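Local coordinates for outer protein YopM (Yersinia pestis, PDB 1JL5) that acts as a leucine-rich repeat effector of the plague bacterium, probably altering host cell physiology to promote bacterial survival in host tissues, at residues 210-215 and 230-236; 252-258 and 272-276. All blocks are in the same frame, centred on the assembly; numbering follows the deposited sequence.

Interaction 1: 210-215 and 230-236; sequences LPDLPL and LPELQNL
The extended, strand-free backs of two consecutive leucine-rich repeats, LRR 7 and LRR 8, meet here, Leu213 lying over Pro231 and Leu236 of the next coil. CG of Leu213 rests on CG of Pro231 at 3.6 Å, the two side chains crossing at about a right angle. The CB of Leu213 already points across to the following repeat; CG anti to the carbonyl carbon (chi1 -51°) and a straight chi2 (-180°) then place CD1 by CD2 of Leu233 at 3.6 Å. Leu236 also reaches Leu213; its CD1 presses on CB of Leu213 at 3.4 Å, a tight carbon contact. Earlier along the segment, CB of Leu210 packs on CD of Pro231, and the Leu210 and Leu230 side chains run side by side, pointing the same way. Ile220 of strand 219-221 touches both Leu210 and Leu213. A type I turn, closed by Leu236 N to Leu233 O, brings Leu236 back against 210-215. Polar links run through water: one molecule donates to Asp212 OD1 at 2.6 Å and accepts from Glu232 N, and a second accepts from Leu213 N and donates to Glu232 O at 2.5 Å. Glu232 OE2 also takes a bond from Gln234 NE2 through its anti lone pair. No direct hydrogen bond joins the two segments, which meet through leucine and proline packing and two waters, one between backbones, one between the Asp212 carboxylate and Glu232 N.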
ATOM      1  N   LEU A 210      16.919 -17.541 -24.007  1.00 28.64           N
ATOM      2  CA  LEU A 210      18.169 -17.455 -23.294  1.00 28.01           C
ATOM      3  C   LEU A 210      19.079 -18.374 -24.062  1.00 27.77           C
ATOM      4  O   LEU A 210      18.639 -19.406 -24.565  1.00 28.56           O
ATOM      5  CB  LEU A 210      18.030 -17.970 -21.865  1.00 26.14           C
ATOM      6  CG  LEU A 210      17.153 -17.124 -20.947  1.00 27.81           C
ATOM      7  CD1 LEU A 210      17.080 -17.785 -19.582  1.00 26.94           C
ATOM      8  CD2 LEU A 210      17.722 -15.720 -20.841  1.00 25.81           C
ATOM      9  N   PRO A 211      20.350 -17.998 -24.205  1.00 28.61           N
ATOM     10  CA  PRO A 211      21.261 -18.875 -24.937  1.00 27.37           C
ATOM     11  C   PRO A 211      21.349 -20.152 -24.110  1.00 28.59           C
ATOM     12  O   PRO A 211      20.917 -20.167 -22.957  1.00 27.87           O
ATOM     13  CB  PRO A 211      22.568 -18.094 -24.915  1.00 27.45           C
ATOM     14  CG  PRO A 211      22.110 -16.659 -24.874  1.00 28.81           C
ATOM     15  CD  PRO A 211      20.993 -16.719 -23.857  1.00 27.43           C
ATOM     16  N   ASP A 212      21.889 -21.224 -24.677  1.00 28.04           N
ATOM     17  CA  ASP A 212      22.028 -22.429 -23.887  1.00 28.63           C
ATOM     18  C   ASP A 212      22.905 -22.001 -22.727  1.00 28.09           C
ATOM     19  O   ASP A 212      23.820 -21.201 -22.894  1.00 27.45           O
ATOM     20  CB  ASP A 212      22.684 -23.546 -24.692  1.00 30.93           C
ATOM     21  CG  ASP A 212      21.773 -24.075 -25.775  1.00 33.25           C
ATOM     22  OD1 ASP A 212      20.585 -24.300 -25.474  1.00 36.17           O
ATOM     23  OD2 ASP A 212      22.236 -24.266 -26.917  1.00 39.90           O
ATOM     24  N   LEU A 213      22.611 -22.521 -21.548  1.00 28.10           N
ATOM     25  CA  LEU A 213      23.345 -22.137 -20.367  1.00 28.58           C
ATOM     26  C   LEU A 213      24.599 -22.952 -20.135  1.00 29.80           C
ATOM     27  O   LEU A 213      24.659 -24.137 -20.462  1.00 30.43           O
ATOM     28  CB  LEU A 213      22.418 -22.224 -19.156  1.00 27.35           C
ATOM     29  CG  LEU A 213      21.094 -21.482 -19.378  1.00 26.84           C
ATOM     30  CD1 LEU A 213      20.222 -21.596 -18.139  1.00 26.57           C
ATOM     31  CD2 LEU A 213      21.376 -20.019 -19.711  1.00 26.30           C
ATOM     32  N   PRO A 214      25.631 -22.314 -19.565  1.00 30.11           N
ATOM     33  CA  PRO A 214      26.896 -22.986 -19.282  1.00 29.29           C
ATOM     34  C   PRO A 214      26.730 -23.977 -18.146  1.00 29.78           C
ATOM     35  O   PRO A 214      25.998 -23.734 -17.186  1.00 28.85           O
ATOM     36  CB  PRO A 214      27.819 -21.834 -18.914  1.00 29.33           C
ATOM     37  CG  PRO A 214      26.887 -20.884 -18.235  1.00 30.22           C
ATOM     38  CD  PRO A 214      25.688 -20.900 -19.156  1.00 29.22           C
ATOM     39  N   LEU A 215      27.414 -25.102 -18.270  1.00 30.50           N
ATOM     40  CA  LEU A 215      27.372 -26.149 -17.270  1.00 30.59           C
ATOM     41  C   LEU A 215      27.670 -25.584 -15.889  1.00 28.35           C
ATOM     42  O   LEU A 215      27.186 -26.080 -14.877  1.00 29.13           O
ATOM     43  CB  LEU A 215      28.414 -27.211 -17.615  1.00 33.49           C
ATOM     44  CG  LEU A 215      28.561 -28.367 -16.632  1.00 36.93           C
ATOM     45  CD1 LEU A 215      27.331 -29.250 -16.727  1.00 38.07           C
ATOM     46  CD2 LEU A 215      29.820 -29.166 -16.961  1.00 38.12           C
ATOM     47  N   LEU A 230      12.442 -21.478 -21.575  1.00 27.36           N
ATOM     48  CA  LEU A 230      13.743 -21.461 -20.949  1.00 26.83           C
ATOM     49  C   LEU A 230      14.577 -22.443 -21.748  1.00 25.45           C
ATOM     50  O   LEU A 230      14.042 -23.360 -22.359  1.00 25.39           O
ATOM     51  CB  LEU A 230      13.632 -21.923 -19.498  1.00 26.14           C
ATOM     52  CG  LEU A 230      12.891 -20.962 -18.570  1.00 26.57           C
ATOM     53  CD1 LEU A 230      12.882 -21.516 -17.149  1.00 25.71           C
ATOM     54  CD2 LEU A 230      13.579 -19.605 -18.610  1.00 26.28           C
ATOM     55  N   PRO A 231      15.898 -22.251 -21.785  1.00 24.61           N
ATOM     56  CA  PRO A 231      16.688 -23.211 -22.553  1.00 24.32           C
ATOM     57  C   PRO A 231      16.713 -24.508 -21.759  1.00 25.31           C
ATOM     58  O   PRO A 231      16.153 -24.581 -20.662  1.00 23.93           O
ATOM     59  CB  PRO A 231      18.054 -22.550 -22.618  1.00 23.46           C
ATOM     60  CG  PRO A 231      18.129 -21.853 -21.296  1.00 24.28           C
ATOM     61  CD  PRO A 231      16.758 -21.226 -21.173  1.00 22.86           C
ATOM     62  N   GLU A 232      17.345 -25.536 -22.305  1.00 25.19           N
ATOM     63  CA  GLU A 232      17.415 -26.785 -21.583  1.00 27.28           C
ATOM     64  C   GLU A 232      18.111 -26.511 -20.262  1.00 24.89           C
ATOM     65  O   GLU A 232      19.143 -25.851 -20.223  1.00 26.30           O
ATOM     66  CB  GLU A 232      18.181 -27.825 -22.381  1.00 29.35           C
ATOM     67  CG  GLU A 232      18.255 -29.151 -21.667  1.00 35.49           C
ATOM     68  CD  GLU A 232      18.560 -30.278 -22.606  1.00 37.41           C
ATOM     69  OE1 GLU A 232      19.457 -30.103 -23.458  1.00 38.76           O
ATOM     70  OE2 GLU A 232      17.905 -31.335 -22.488  1.00 40.56           O
ATOM     71  N   LEU A 233      17.545 -27.026 -19.182  1.00 23.78           N
ATOM     72  CA  LEU A 233      18.088 -26.794 -17.854  1.00 24.74           C
ATOM     73  C   LEU A 233      18.534 -28.049 -17.133  1.00 25.28           C
ATOM     74  O   LEU A 233      19.370 -27.988 -16.236  1.00 26.40           O
ATOM     75  CB  LEU A 233      17.025 -26.126 -16.988  1.00 23.80           C
ATOM     76  CG  LEU A 233      16.354 -24.875 -17.546  1.00 23.53           C
ATOM     77  CD1 LEU A 233      15.124 -24.532 -16.700  1.00 22.28           C
ATOM     78  CD2 LEU A 233      17.355 -23.737 -17.560  1.00 22.86           C
ATOM     79  N   GLN A 234      17.962 -29.183 -17.517  1.00 24.99           N
ATOM     80  CA  GLN A 234      18.255 -30.431 -16.841  1.00 26.40           C
ATOM     81  C   GLN A 234      19.709 -30.849 -16.839  1.00 27.07           C
ATOM     82  O   GLN A 234      20.130 -31.612 -15.975  1.00 26.67           O
ATOM     83  CB  GLN A 234      17.393 -31.545 -17.415  1.00 26.54           C
ATOM     84  CG  GLN A 234      17.761 -31.966 -18.807  1.00 26.64           C
ATOM     85  CD  GLN A 234      16.709 -32.862 -19.391  1.00 28.49           C
ATOM     86  OE1 GLN A 234      16.226 -33.774 -18.724  1.00 31.32           O
ATOM     87  NE2 GLN A 234      16.341 -32.612 -20.641  1.00 28.77           N
ATOM     88  N   ASN A 235      20.483 -30.348 -17.791  1.00 28.29           N
ATOM     89  CA  ASN A 235      21.887 -30.708 -17.854  1.00 29.78           C
ATOM     90  C   ASN A 235      22.754 -29.682 -17.160  1.00 30.51           C
ATOM     91  O   ASN A 235      23.957 -29.611 -17.393  1.00 30.27           O
ATOM     92  CB  ASN A 235      22.310 -30.878 -19.306  1.00 30.19           C
ATOM     93  CG  ASN A 235      21.489 -31.925 -20.008  1.00 31.08           C
ATOM     94  OD1 ASN A 235      21.236 -32.991 -19.452  1.00 32.60           O
ATOM     95  ND2 ASN A 235      21.061 -31.632 -21.233  1.00 33.83           N
ATOM     96  N   LEU A 236      22.128 -28.884 -16.303  1.00 30.36           N
ATOM     97  CA  LEU A 236      22.841 -27.866 -15.548  1.00 30.82           C
ATOM     98  C   LEU A 236      22.813 -28.339 -14.107  1.00 30.53           C
ATOM     99  O   LEU A 236      21.955 -27.950 -13.322  1.00 32.13           O
ATOM    100  CB  LEU A 236      22.147 -26.516 -15.711  1.00 30.44           C
ATOM    101  CG  LEU A 236      22.016 -26.136 -17.189  1.00 30.21           C
ATOM    102  CD1 LEU A 236      21.280 -24.809 -17.332  1.00 28.88           C
ATOM    103  CD2 LEU A 236      23.404 -26.060 -17.811  1.00 26.96           C
TER
HETATM  104  O   HOH W   1      18.307 -25.394 -24.884  1.00 33.00           O
HETATM  105  O   HOH W   2      20.775 -24.562 -21.649  1.00 22.59           O

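Interaction 2: 252-258 and 272-276; sequences LPDLPPS and LPELP. With CA (calcium ion), chain E.
Leu252 meets the next coil twice: its CB lies 3.6 Å from CD of Pro273, and its CD1 touches CD2 of Leu272 at 3.5 Å, the two leucines side by side and pointing the same way. The carbonyl of Pro253 then faces the same proline ring, its O 3.2 Å from CG of Pro273. Asp254 passes its CA over CB of Pro273. Leu255 takes the central place. Its CG presses on CG of Pro273 at 3.4 Å, tighter than usual, while CD1 lies against CD2 of Leu275 and beside CD of Pro276, the Leu255 and Pro276 side chains crossing at about a right angle. Leu262 of strand 261-263 packs against Leu252 and Leu255. This Leu-Pro-x-Leu-Pro pattern on the non-strand side of the coil belongs to the short repeat of this bacterial leucine-rich repeat family, its leucines forming the core between successive turns. Backbone polarity is met by a water that accepts from Leu255 N at 2.9 Å and donates to Glu274 O. Glu274 itself, bent at chi2 (-58°), turns its carboxylate to a calcium ion, gripped by both oxygens, OE1 at 2.4 Å; two waters and Glu294 also bind this ion. Further on, Pro257 O lies beside CB of Pro276 at 3.2 Å.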
ATOM      1  N   LEU A 252       7.997 -25.237 -18.277  1.00 24.89           N
ATOM      2  CA  LEU A 252       9.374 -25.137 -17.872  1.00 23.92           C
ATOM      3  C   LEU A 252      10.016 -26.389 -18.407  1.00 23.94           C
ATOM      4  O   LEU A 252       9.366 -27.429 -18.516  1.00 22.63           O
ATOM      5  CB  LEU A 252       9.490 -25.120 -16.356  1.00 22.78           C
ATOM      6  CG  LEU A 252       8.811 -23.953 -15.658  1.00 22.12           C
ATOM      7  CD1 LEU A 252       9.113 -24.018 -14.169  1.00 23.71           C
ATOM      8  CD2 LEU A 252       9.309 -22.645 -16.257  1.00 21.86           C
ATOM      9  N   PRO A 253      11.289 -26.302 -18.785  1.00 24.00           N
ATOM     10  CA  PRO A 253      11.964 -27.489 -19.298  1.00 24.02           C
ATOM     11  C   PRO A 253      12.193 -28.348 -18.076  1.00 24.11           C
ATOM     12  O   PRO A 253      11.842 -27.961 -16.958  1.00 23.08           O
ATOM     13  CB  PRO A 253      13.292 -26.942 -19.816  1.00 23.52           C
ATOM     14  CG  PRO A 253      13.013 -25.472 -20.056  1.00 25.55           C
ATOM     15  CD  PRO A 253      12.146 -25.111 -18.897  1.00 24.04           C
ATOM     16  N   ASP A 254      12.775 -29.515 -18.279  1.00 24.54           N
ATOM     17  CA  ASP A 254      13.101 -30.349 -17.149  1.00 24.07           C
ATOM     18  C   ASP A 254      14.048 -29.442 -16.395  1.00 23.43           C
ATOM     19  O   ASP A 254      14.941 -28.831 -16.978  1.00 23.57           O
ATOM     20  CB  ASP A 254      13.787 -31.609 -17.633  1.00 26.17           C
ATOM     21  CG  ASP A 254      12.868 -32.445 -18.465  1.00 28.12           C
ATOM     22  OD1 ASP A 254      11.829 -32.855 -17.920  1.00 28.60           O
ATOM     23  OD2 ASP A 254      13.159 -32.668 -19.655  1.00 32.94           O
ATOM     24  N   LEU A 255      13.832 -29.334 -15.100  1.00 22.56           N
ATOM     25  CA  LEU A 255      14.621 -28.444 -14.281  1.00 23.37           C
ATOM     26  C   LEU A 255      16.025 -28.901 -13.947  1.00 24.46           C
ATOM     27  O   LEU A 255      16.367 -30.072 -14.095  1.00 26.42           O
ATOM     28  CB  LEU A 255      13.855 -28.173 -12.996  1.00 20.97           C
ATOM     29  CG  LEU A 255      12.500 -27.529 -13.281  1.00 22.33           C
ATOM     30  CD1 LEU A 255      11.692 -27.438 -12.005  1.00 21.38           C
ATOM     31  CD2 LEU A 255      12.721 -26.148 -13.895  1.00 20.91           C
ATOM     32  N   PRO A 256      16.875 -27.958 -13.522  1.00 24.93           N
ATOM     33  CA  PRO A 256      18.233 -28.355 -13.168  1.00 24.91           C
ATOM     34  C   PRO A 256      18.006 -29.357 -12.041  1.00 25.24           C
ATOM     35  O   PRO A 256      17.249 -29.087 -11.116  1.00 25.18           O
ATOM     36  CB  PRO A 256      18.851 -27.049 -12.690  1.00 25.80           C
ATOM     37  CG  PRO A 256      18.161 -26.029 -13.568  1.00 24.60           C
ATOM     38  CD  PRO A 256      16.730 -26.491 -13.515  1.00 22.20           C
ATOM     39  N   PRO A 257      18.642 -30.531 -12.116  1.00 25.68           N
ATOM     40  CA  PRO A 257      18.458 -31.544 -11.076  1.00 25.20           C
ATOM     41  C   PRO A 257      18.684 -31.076  -9.646  1.00 24.19           C
ATOM     42  O   PRO A 257      18.104 -31.617  -8.714  1.00 24.86           O
ATOM     43  CB  PRO A 257      19.421 -32.651 -11.501  1.00 24.98           C
ATOM     44  CG  PRO A 257      20.505 -31.897 -12.214  1.00 26.21           C
ATOM     45  CD  PRO A 257      19.717 -30.918 -13.043  1.00 26.21           C
ATOM     46  N   SER A 258      19.522 -30.069  -9.463  1.00 24.18           N
ATOM     47  CA  SER A 258      19.788 -29.587  -8.120  1.00 24.86           C
ATOM     48  C   SER A 258      19.205 -28.208  -7.896  1.00 23.52           C
ATOM     49  O   SER A 258      19.644 -27.471  -7.019  1.00 22.58           O
ATOM     50  CB  SER A 258      21.290 -29.569  -7.861  1.00 26.22           C
ATOM     51  OG  SER A 258      21.807 -30.883  -7.917  1.00 30.82           O
ATOM     52  N   LEU A 272       4.234 -27.899 -13.627  1.00 25.06           N
ATOM     53  CA  LEU A 272       5.644 -27.780 -13.380  1.00 24.09           C
ATOM     54  C   LEU A 272       6.229 -29.130 -13.692  1.00 24.39           C
ATOM     55  O   LEU A 272       5.571 -30.154 -13.510  1.00 24.01           O
ATOM     56  CB  LEU A 272       5.895 -27.463 -11.915  1.00 24.96           C
ATOM     57  CG  LEU A 272       5.498 -26.063 -11.470  1.00 23.68           C
ATOM     58  CD1 LEU A 272       5.554 -25.981  -9.951  1.00 22.73           C
ATOM     59  CD2 LEU A 272       6.431 -25.059 -12.128  1.00 20.93           C
ATOM     60  N   PRO A 273       7.462 -29.157 -14.204  1.00 23.92           N
ATOM     61  CA  PRO A 273       8.030 -30.473 -14.484  1.00 24.92           C
ATOM     62  C   PRO A 273       8.331 -31.050 -13.113  1.00 25.17           C
ATOM     63  O   PRO A 273       8.112 -30.385 -12.101  1.00 25.22           O
ATOM     64  CB  PRO A 273       9.298 -30.143 -15.272  1.00 25.11           C
ATOM     65  CG  PRO A 273       9.677 -28.786 -14.763  1.00 26.52           C
ATOM     66  CD  PRO A 273       8.353 -28.076 -14.657  1.00 23.29           C
ATOM     67  N   GLU A 274       8.808 -32.281 -13.059  1.00 25.45           N
ATOM     68  CA  GLU A 274       9.140 -32.847 -11.771  1.00 24.10           C
ATOM     69  C   GLU A 274      10.037 -31.837 -11.084  1.00 21.71           C
ATOM     70  O   GLU A 274      10.953 -31.289 -11.689  1.00 20.59           O
ATOM     71  CB  GLU A 274       9.861 -34.180 -11.943  1.00 25.63           C
ATOM     72  CG  GLU A 274       8.906 -35.346 -11.995  1.00 27.31           C
ATOM     73  CD  GLU A 274       8.055 -35.422 -10.754  1.00 28.72           C
ATOM     74  OE1 GLU A 274       8.605 -35.257  -9.645  1.00 29.86           O
ATOM     75  OE2 GLU A 274       6.838 -35.650 -10.885  1.00 33.99           O
ATOM     76  N   LEU A 275       9.768 -31.576  -9.818  1.00 21.15           N
ATOM     77  CA  LEU A 275      10.562 -30.608  -9.102  1.00 22.28           C
ATOM     78  C   LEU A 275      11.743 -31.230  -8.392  1.00 22.68           C
ATOM     79  O   LEU A 275      11.599 -32.201  -7.656  1.00 24.68           O
ATOM     80  CB  LEU A 275       9.694 -29.871  -8.089  1.00 21.11           C
ATOM     81  CG  LEU A 275       8.575 -29.050  -8.725  1.00 22.48           C
ATOM     82  CD1 LEU A 275       7.727 -28.415  -7.633  1.00 22.00           C
ATOM     83  CD2 LEU A 275       9.183 -27.985  -9.638  1.00 21.68           C
ATOM     84  N   PRO A 276      12.942 -30.685  -8.622  1.00 22.10           N
ATOM     85  CA  PRO A 276      14.113 -31.240  -7.950  1.00 21.60           C
ATOM     86  C   PRO A 276      13.838 -31.203  -6.457  1.00 22.14           C
ATOM     87  O   PRO A 276      13.267 -30.240  -5.945  1.00 21.43           O
ATOM     88  CB  PRO A 276      15.222 -30.280  -8.361  1.00 21.25           C
ATOM     89  CG  PRO A 276      14.805 -29.899  -9.756  1.00 23.06           C
ATOM     90  CD  PRO A 276      13.329 -29.637  -9.583  1.00 21.64           C
TER
HETATM   91 CA    CA E2004       6.959 -36.083  -8.172  1.00 62.82          CA
HETATM   92  O   HOH W   3      12.455 -31.352 -13.604  1.00 23.49           O
HETATM   93  O   HOH W   4       5.107 -37.382  -9.499  1.00 63.35           O
HETATM   94  O   HOH W   5       8.195 -38.090  -8.544  1.00 62.97           O

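Overall arrangement
Interactions 1 and 2 follow in series along the chain, their centres 12 Å apart on the same side of the chain's centre. Each joins the loops that follow successive strands of the parallel array: 199-201 and 219-221 for interaction 1, 241-243 and 261-263 for interaction 2. The four segments thus belong to four consecutive coils, and the middle pair touch directly, with Gln234 O packing on Pro257 CD and Leu230 O on Pro253 CG. The side chain of Leu233 also touches Pro256, so leucine and proline packing continues from coil to coil along the solenoid's back. Interaction 2 additionally carries a calcium site through Glu274. No other subunit of the tetramer touches either contact.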